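Local atomic coordinates of putative periplasmic or exported protein (Salmonella enterica subsp. enterica serovar Typhimurium, PDB entry 4GQZ), a protein that probably binds copper in the periplasm and contributes to copper resistance. Residues Ile23-Thr26 / Ile27-Pro31; Gln113-Asn117 / Gly118-Val122. All blocks are in the same frame, centred on the assembly; numbering follows the deposited sequence.

Interaction 1. Residues Ile23-Thr26 / Ile27-Pro31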
loop_
_atom_site.group_PDB
_atom_site.type_symbol
_atom_site.label_atom_id
_atom_site.label_comp_id
_atom_site.label_asym_id
_atom_site.label_seq_id
_atom_site.Cartn_x
_atom_site.Cartn_y
_atom_site.Cartn_z
ATOM N N ILE B 23 4.388 4.738 -6.932
ATOM C CA ILE B 23 3.612 5.377 -8.009
ATOM C C ILE B 23 3.226 6.801 -7.609
ATOM O O ILE B 23 3.442 7.750 -8.368
ATOM C CB ILE B 23 2.321 4.612 -8.335
ATOM C CG1 ILE B 23 2.643 3.231 -8.904
ATOM C CG2 ILE B 23 1.466 5.390 -9.328
ATOM C CD1 ILE B 23 1.409 2.358 -9.089
ATOM N N VAL B 24 2.627 6.937 -6.426
ATOM C CA VAL B 24 2.251 8.248 -5.897
ATOM C C VAL B 24 3.454 9.177 -5.815
ATOM O O VAL B 24 3.406 10.313 -6.343
ATOM C CB VAL B 24 1.541 8.104 -4.539
ATOM C CG1 VAL B 24 1.333 9.463 -3.878
ATOM C CG2 VAL B 24 0.206 7.393 -4.737
ATOM N N ASP B 25 4.543 8.704 -5.195
ATOM C CA ASP B 25 5.783 9.483 -5.128
ATOM C C ASP B 25 6.273 9.902 -6.519
ATOM O O ASP B 25 6.692 11.039 -6.722
ATOM C CB ASP B 25 6.905 8.685 -4.452
ATOM C CG ASP B 25 6.654 8.445 -2.981
ATOM O OD1 ASP B 25 5.735 9.076 -2.421
ATOM O OD2 ASP B 25 7.380 7.613 -2.384
ATOM N N THR B 26 6.242 8.977 -7.473
ATOM C CA THR B 26 6.764 9.273 -8.809
ATOM C C THR B 26 5.955 10.391 -9.450
ATOM O O THR B 26 6.511 11.341 -10.036
ATOM C CB THR B 26 6.713 8.027 -9.730
ATOM O OG1 THR B 26 7.476 6.954 -9.141
ATOM C CG2 THR B 26 7.261 8.356 -11.102
ATOM N N ILE B 27 4.636 10.292 -9.329
ATOM C CA ILE B 27 3.768 11.268 -9.979
ATOM C C ILE B 27 3.869 12.631 -9.310
ATOM O O ILE B 27 4.046 13.659 -9.982
ATOM C CB ILE B 27 2.308 10.795 -10.003
ATOM C CG1 ILE B 27 2.172 9.506 -10.820
ATOM C CG2 ILE B 27 1.410 11.845 -10.633
ATOM C CD1 ILE B 27 0.734 9.019 -10.918
ATOM N N ASP B 28 3.765 12.658 -7.989
ATOM C CA ASP B 28 3.818 13.931 -7.258
ATOM C C ASP B 28 5.148 14.631 -7.478
ATOM O O ASP B 28 5.218 15.859 -7.532
ATOM C CB ASP B 28 3.606 13.679 -5.766
ATOM C CG ASP B 28 2.939 14.861 -5.048
ATOM O OD1 ASP B 28 2.564 15.876 -5.695
ATOM O OD2 ASP B 28 2.775 14.771 -3.817
ATOM N N GLN B 29 6.214 13.851 -7.624
ATOM C CA GLN B 29 7.542 14.436 -7.681
ATOM C C GLN B 29 8.026 14.650 -9.105
ATOM O O GLN B 29 9.177 15.038 -9.300
ATOM C CB GLN B 29 8.543 13.571 -6.908
ATOM C CG GLN B 29 8.279 13.494 -5.403
ATOM C CD GLN B 29 9.186 12.496 -4.712
ATOM O OE1 GLN B 29 10.317 12.285 -5.143
ATOM N NE2 GLN B 29 8.697 11.873 -3.639
ATOM N N THR B 30 7.164 14.412 -10.093
ATOM C CA THR B 30 7.602 14.538 -11.485
ATOM C C THR B 30 8.044 15.984 -11.752
ATOM O O THR B 30 7.336 16.936 -11.414
ATOM C CB THR B 30 6.552 14.032 -12.518
ATOM O OG1 THR B 30 7.092 14.123 -13.847
ATOM C CG2 THR B 30 5.302 14.864 -12.471
ATOM N N PRO B 31 9.249 16.151 -12.310
ATOM C CA PRO B 31 9.785 17.495 -12.552
ATOM C C PRO B 31 9.301 18.072 -13.876
ATOM O O PRO B 31 10.123 18.435 -14.721
ATOM C CB PRO B 31 11.289 17.247 -12.629
ATOM C CG PRO B 31 11.388 15.878 -13.234
ATOM C CD PRO B 31 10.227 15.098 -12.647
HETATM O O HOH W 1 6.152 12.113 -2.442
#
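Gln29 folds back along the helix over the carbonyl of Asp25, and its side chain can be followed atom by atom. Gln29 CB lies 3.1 Å from Asp25 O, the same oxygen that accepts the backbone N-H of Gln29 at 3.0 Å. That bond is bent, with an N-H...O angle of 141° and the donor tilted from the carbonyl plane. CG is still beside this oxygen because chi1 (-65°) sets it anti to the carbonyl carbon of Gln29 and beside its nitrogen. From CG the chain runs on extended, and the amide carbon Gln29 CD passes 3.5 Å from Asp25 O. At the tip Gln29 NE2 comes alongside the aspartate, 3.7 Å from Asp25 CB, with carboxylate and amide planes 26° apart. The two groups are joined through a water: it accepts from Gln29 NE2 at 2.8 Å and donates to Asp25 OD1. Trp123 NE1 is a second donor to OD1, so two N-H or O-H groups grip that oxygen.

All this happens at the C-terminal end of helix 20-28, where Gln29 is the first residue to leave helical backbone angles. The preceding turn is regular: Asp28 N reaches Val24 O at 2.9 Å, nearly straight, and Ile27 N is bonded to Ile23 O.

On another side of the helix Ile23 and Ile27 lie side by side and point the same way, the CG2 branch of Ile23 meeting CD1 of Ile27 at 4.0 Å. Ile27 goes on to pack against Ala40 and Leu49, while Ile23 touches Leu47 of its own chain and Pro59 of the second subunit. Asp28 is buried, and its carboxylate oxygens are taken by Tyr65 and Ser67 on OD2 and by His81 on OD1.

Interaction 2. Residues Gln113-Asn117 / Gly118-Val122; sequences QSYRN and GFIGV
A type I beta turn from Tyr115 to Gly118 reverses the chain ahead of strand 120-125, and the Tyr115 side chain lies back along the residues that leave it. The turn is closed by Gly118 N bonding to Tyr115 O at 2.9 Å. In the other direction Tyr115 N donates to Phe119 O at 2.8 Å. Phe119 O also sits over one face of the Tyr115 ring, 3.1 Å above its plane and offset toward the rim. With chi1 at -40° the ring carbon CG stays beside the tyrosine's own nitrogen, which lets the ring run along Phe119 and Ile120. Ile120 CA makes an off-centre CH-pi contact, 4.2 Å from the centroid of the Tyr115 ring, and at the far end the phenol oxygen Tyr115 OH accepts the N-H of Gly121 at 2.9 Å in a nearly straight bond (166°).

Asn117 turns its amide oxygen back to the chain: Asn117 OD1 takes Phe119 N at 3.0 Å, from above the carbonyl plane. The Asn117 and Phe119 side chains cross at about a right angle, their amide and ring planes 59° apart, and the edge of the ring meets Asn117 O, Phe119 CD1 approaching to 3.3 Å. Ile120 CG1 packs on Ser114 CA, while Ser114 OG bonds to Met90 and Lys93.

Beyond the turn, Ile120 and Val122 pair through their backbones with Phe68 and Leu66 of strand 63-68. Ile120 also packs on Phe95 of strand 94-101 and Met112 of strand 111-113. The turn itself faces the C-terminal end of helix 20-28, with Asn117 ND2 directed at Asp28.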
loop_
_atom_site.group_PDB
_atom_site.type_symbol
_atom_site.label_atom_id
_atom_site.label_comp_id
_atom_site.label_asym_id
_atom_site.label_seq_id
_atom_site.Cartn_x
_atom_site.Cartn_y
_atom_site.Cartn_z
ATOM N N GLN B 113 12.834 18.674 0.707
ATOM C CA GLN B 113 12.829 19.594 -0.423
ATOM C C GLN B 113 11.475 19.545 -1.115
ATOM O O GLN B 113 11.011 18.465 -1.475
ATOM C CB GLN B 113 13.898 19.143 -1.411
ATOM C CG GLN B 113 14.216 20.136 -2.503
ATOM C CD GLN B 113 15.278 21.122 -2.081
ATOM O OE1 GLN B 113 15.568 21.274 -0.890
ATOM N NE2 GLN B 113 15.875 21.795 -3.053
ATOM N N SER B 114 10.824 20.695 -1.296
ATOM C CA SER B 114 9.567 20.725 -2.058
ATOM C C SER B 114 9.836 20.313 -3.495
ATOM O O SER B 114 10.950 20.478 -3.992
ATOM C CB SER B 114 8.918 22.110 -2.021
ATOM O OG SER B 114 9.785 23.092 -2.575
ATOM N N TYR B 115 8.827 19.768 -4.165
ATOM C CA TYR B 115 9.008 19.283 -5.537
ATOM C C TYR B 115 8.783 20.412 -6.536
ATOM O O TYR B 115 8.523 21.559 -6.143
ATOM C CB TYR B 115 8.052 18.124 -5.844
ATOM C CG TYR B 115 7.892 17.156 -4.691
ATOM C CD1 TYR B 115 8.982 16.790 -3.914
ATOM C CD2 TYR B 115 6.645 16.634 -4.367
ATOM C CE1 TYR B 115 8.841 15.925 -2.842
ATOM C CE2 TYR B 115 6.491 15.763 -3.294
ATOM C CZ TYR B 115 7.598 15.412 -2.539
ATOM O OH TYR B 115 7.472 14.543 -1.467
ATOM N N ARG B 116 8.879 20.070 -7.818
ATOM C CA ARG B 116 8.672 21.002 -8.923
ATOM C C ARG B 116 7.282 21.633 -8.830
ATOM O O ARG B 116 7.089 22.793 -9.211
ATOM C CB ARG B 116 8.853 20.255 -10.255
ATOM C CG ARG B 116 8.465 21.050 -11.513
ATOM C CD ARG B 116 9.265 22.334 -11.611
ATOM N NE ARG B 116 8.441 23.417 -12.149
ATOM C CZ ARG B 116 8.224 23.604 -13.445
ATOM N NH1 ARG B 116 8.779 22.778 -14.331
ATOM N NH2 ARG B 116 7.453 24.611 -13.857
ATOM N N ASN B 117 6.324 20.875 -8.298
ATOM C CA ASN B 117 4.962 21.371 -8.157
ATOM C C ASN B 117 4.718 22.164 -6.867
ATOM O O ASN B 117 3.586 22.539 -6.576
ATOM C CB ASN B 117 3.938 20.234 -8.310
ATOM C CG ASN B 117 3.953 19.244 -7.131
ATOM O OD1 ASN B 117 4.811 19.317 -6.259
ATOM N ND2 ASN B 117 2.998 18.315 -7.119
ATOM N N GLY B 118 5.775 22.402 -6.094
ATOM C CA GLY B 118 5.658 23.176 -4.866
ATOM C C GLY B 118 5.133 22.423 -3.653
ATOM O O GLY B 118 4.940 23.015 -2.575
ATOM N N PHE B 119 4.908 21.116 -3.807
ATOM C CA PHE B 119 4.399 20.320 -2.686
ATOM C C PHE B 119 5.484 19.474 -2.022
ATOM O O PHE B 119 6.565 19.258 -2.585
ATOM C CB PHE B 119 3.252 19.415 -3.147
ATOM C CG PHE B 119 1.945 20.131 -3.327
ATOM C CD1 PHE B 119 1.691 20.883 -4.486
ATOM C CD2 PHE B 119 0.956 20.046 -2.350
ATOM C CE1 PHE B 119 0.474 21.547 -4.665
ATOM C CE2 PHE B 119 -0.269 20.704 -2.516
ATOM C CZ PHE B 119 -0.510 21.462 -3.683
ATOM N N ILE B 120 5.181 19.023 -0.806
ATOM C CA ILE B 120 5.919 17.952 -0.147
ATOM C C ILE B 120 4.913 16.895 0.285
ATOM O O ILE B 120 3.864 17.234 0.835
ATOM C CB ILE B 120 6.629 18.456 1.115
ATOM C CG1 ILE B 120 7.616 19.576 0.752
ATOM C CG2 ILE B 120 7.335 17.298 1.811
ATOM C CD1 ILE B 120 8.040 20.428 1.911
ATOM N N GLY B 121 5.217 15.621 0.056
ATOM C CA GLY B 121 4.336 14.557 0.507
ATOM C C GLY B 121 4.919 13.762 1.669
ATOM O O GLY B 121 6.115 13.470 1.684
ATOM N N VAL B 122 4.096 13.446 2.669
ATOM C CA VAL B 122 4.534 12.533 3.724
ATOM C C VAL B 122 3.592 11.350 3.864
ATOM O O VAL B 122 2.389 11.467 3.627
ATOM C CB VAL B 122 4.667 13.228 5.091
ATOM C CG1 VAL B 122 5.806 14.233 5.058
ATOM C CG2 VAL B 122 3.355 13.918 5.474
#

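In the fold
Interaction 1 closes long before interaction 2 opens in the sequence, yet the two touch in space, their centres about 9 Å apart. The end of helix 20-28 lies directly against the 115-118 turn. Asp28 OD1 and Asn117 ND2 are 2.9 Å apart in a probable hydrogen bond, which would help hold the Asn117 amide. Beside it Gln29 CG packs on Tyr115 CZ at 3.5 Å, Asp28 O on Tyr115 CD2 at 3.6 Å, and Pro31 CA meets Arg116 CB at 3.7 Å. His81 borders both contacts, since its ring also meets that of Phe119. No metal is part of either contact.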